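Local atomic coordinates of competence/damage-inducible protein CinA (Agrobacterium tumefaciens, PDB entry 2A9S), a protein that is of unknown function but belongs to the CinA family of competence- and damage-inducible proteins, some relatives of which act as nicotinamide-nucleotide amidases. Residues A100-A105 / I163-A168. Sequence-based numbering, arbitrary orientation.
Sequences ANFAVA and IALNQA
Phe102 reaches from the start of strand 102-108 to the last turn of helix 147-167, where Leu165 and Asn166 receive its ring. The Phe102 and Leu165 side chains lie antiparallel, one alongside the other: methyl CD2 of Leu165 lies obliquely against the ring, 3.4 Å from CD1 of Phe102 and 3.8 Å from CB of Phe102. This fit depends on the leucine torsion, which sets CG opposite the backbone N (chi1 -176°) and sends the branch out toward the sheet. Farther along the ring, Asn166 comes to the outer end. Its OD1 lies at the ring edge, close to the ring plane and 3.7 Å from CZ of Phe102. The amide is turned 58° out of the plane of the ring. The electron-rich amide oxygen thus faces the faintly positive C-H rim, which is probably weakly favourable, though it is not a hydrogen bond. Phe21 of helix 8-24 adds a second aromatic ring to Phe102 and also meets Asn166, so two helices pack on this face of the sheet, as in an alpha/beta fold. Backbone hydrogen bonds of Phe102 with Met27 and Ser29 hold its main chain in the middle strand of the mixed sheet. With no hydrogen bond or salt bridge between the segments, the C-terminal helix is joined to the sheet here by apolar packing, with the amide oxygen of Asn166 at the edge of the ring.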
loop_
_atom_site.group_PDB
_atom_site.type_symbol
_atom_site.label_atom_id
_atom_site.label_comp_id
_atom_site.label_asym_id
_atom_site.label_seq_id
_atom_site.Cartn_x
_atom_site.Cartn_y
_atom_site.Cartn_z
ATOM N N ALA A 100 -2.224 2.083 15.479
ATOM C CA ALA A 100 -0.776 2.264 15.545
ATOM C C ALA A 100 -0.394 3.279 16.612
ATOM O O ALA A 100 -1.180 4.154 16.976
ATOM C CB ALA A 100 -0.221 2.714 14.206
ATOM N N ASN A 101 0.832 3.150 17.094
ATOM C CA ASN A 101 1.477 4.194 17.869
ATOM C C ASN A 101 2.056 5.343 17.045
ATOM O O ASN A 101 2.110 6.472 17.534
ATOM C CB ASN A 101 2.588 3.597 18.712
ATOM C CG ASN A 101 2.116 2.418 19.522
ATOM O OD1 ASN A 101 2.134 1.273 19.067
ATOM N ND2 ASN A 101 1.649 2.705 20.738
ATOM N N PHE A 102 2.534 5.038 15.823
ATOM C CA PHE A 102 3.141 6.050 14.932
ATOM C C PHE A 102 2.521 5.944 13.544
ATOM O O PHE A 102 2.176 4.840 13.109
ATOM C CB PHE A 102 4.652 5.808 14.751
ATOM C CG PHE A 102 5.441 5.710 16.049
ATOM C CD1 PHE A 102 5.405 6.733 16.990
ATOM C CD2 PHE A 102 6.228 4.589 16.299
ATOM C CE1 PHE A 102 6.130 6.636 18.192
ATOM C CE2 PHE A 102 6.955 4.477 17.486
ATOM C CZ PHE A 102 6.918 5.501 18.433
ATOM N N ALA A 103 2.396 7.069 12.843
ATOM C CA ALA A 103 2.010 7.020 11.423
ATOM C C ALA A 103 3.033 7.818 10.629
ATOM O O ALA A 103 3.620 8.802 11.138
ATOM C CB ALA A 103 0.608 7.550 11.188
ATOM N N VAL A 104 3.308 7.364 9.417
ATOM C CA VAL A 104 4.128 8.151 8.497
ATOM C C VAL A 104 3.289 8.402 7.250
ATOM O O VAL A 104 2.638 7.473 6.741
ATOM C CB VAL A 104 5.486 7.443 8.147
ATOM C CG1 VAL A 104 5.262 6.021 7.564
ATOM C CG2 VAL A 104 6.389 8.382 7.243
ATOM N N ALA A 105 3.344 9.643 6.752
ATOM C CA ALA A 105 2.567 10.079 5.595
ATOM C C ALA A 105 3.485 10.746 4.573
ATOM O O ALA A 105 4.374 11.504 4.959
ATOM C CB ALA A 105 1.485 11.079 6.039
ATOM N N ILE A 163 12.165 5.824 12.462
ATOM C CA ILE A 163 13.221 5.564 13.449
ATOM C C ILE A 163 13.435 6.776 14.348
ATOM O O ILE A 163 13.465 6.632 15.576
ATOM C CB ILE A 163 14.538 5.125 12.788
ATOM C CG1 ILE A 163 14.332 3.774 12.112
ATOM C CG2 ILE A 163 15.704 5.064 13.842
ATOM C CD1 ILE A 163 15.335 3.428 10.992
ATOM N N ALA A 164 13.535 7.966 13.749
ATOM C CA ALA A 164 13.762 9.200 14.507
ATOM C C ALA A 164 12.619 9.520 15.463
ATOM O O ALA A 164 12.858 9.934 16.619
ATOM C CB ALA A 164 14.008 10.370 13.564
ATOM N N LEU A 165 11.384 9.332 14.992
ATOM C CA LEU A 165 10.187 9.581 15.804
ATOM C C LEU A 165 10.168 8.648 17.005
ATOM O O LEU A 165 9.835 9.094 18.104
ATOM C CB LEU A 165 8.899 9.436 14.990
ATOM C CG LEU A 165 7.568 9.762 15.689
ATOM C CD1 LEU A 165 7.400 11.263 15.890
ATOM C CD2 LEU A 165 6.405 9.208 14.851
ATOM N N ASN A 166 10.559 7.382 16.813
ATOM C CA ASN A 166 10.682 6.464 17.951
ATOM C C ASN A 166 11.767 6.848 18.975
ATOM O O ASN A 166 11.550 6.754 20.189
ATOM C CB ASN A 166 10.935 5.041 17.498
ATOM C CG ASN A 166 10.966 4.056 18.677
ATOM O OD1 ASN A 166 10.133 4.135 19.589
ATOM N ND2 ASN A 166 11.927 3.148 18.666
ATOM N N GLN A 167 12.938 7.245 18.470
ATOM C CA GLN A 167 14.051 7.710 19.321
ATOM C C GLN A 167 13.578 8.817 20.244
ATOM O O GLN A 167 13.893 8.819 21.440
ATOM C CB GLN A 167 15.200 8.233 18.458
ATOM C CG GLN A 167 15.958 7.163 17.704
ATOM C CD GLN A 167 17.088 7.742 16.840
ATOM O OE1 GLN A 167 17.094 8.941 16.491
ATOM N NE2 GLN A 167 18.052 6.885 16.487
ATOM N N ALA A 168 12.796 9.734 19.685
ATOM C CA ALA A 168 12.208 10.854 20.410
ATOM C C ALA A 168 11.084 10.481 21.408
ATOM O O ALA A 168 10.413 11.364 21.937
ATOM C CB ALA A 168 11.702 11.901 19.409
#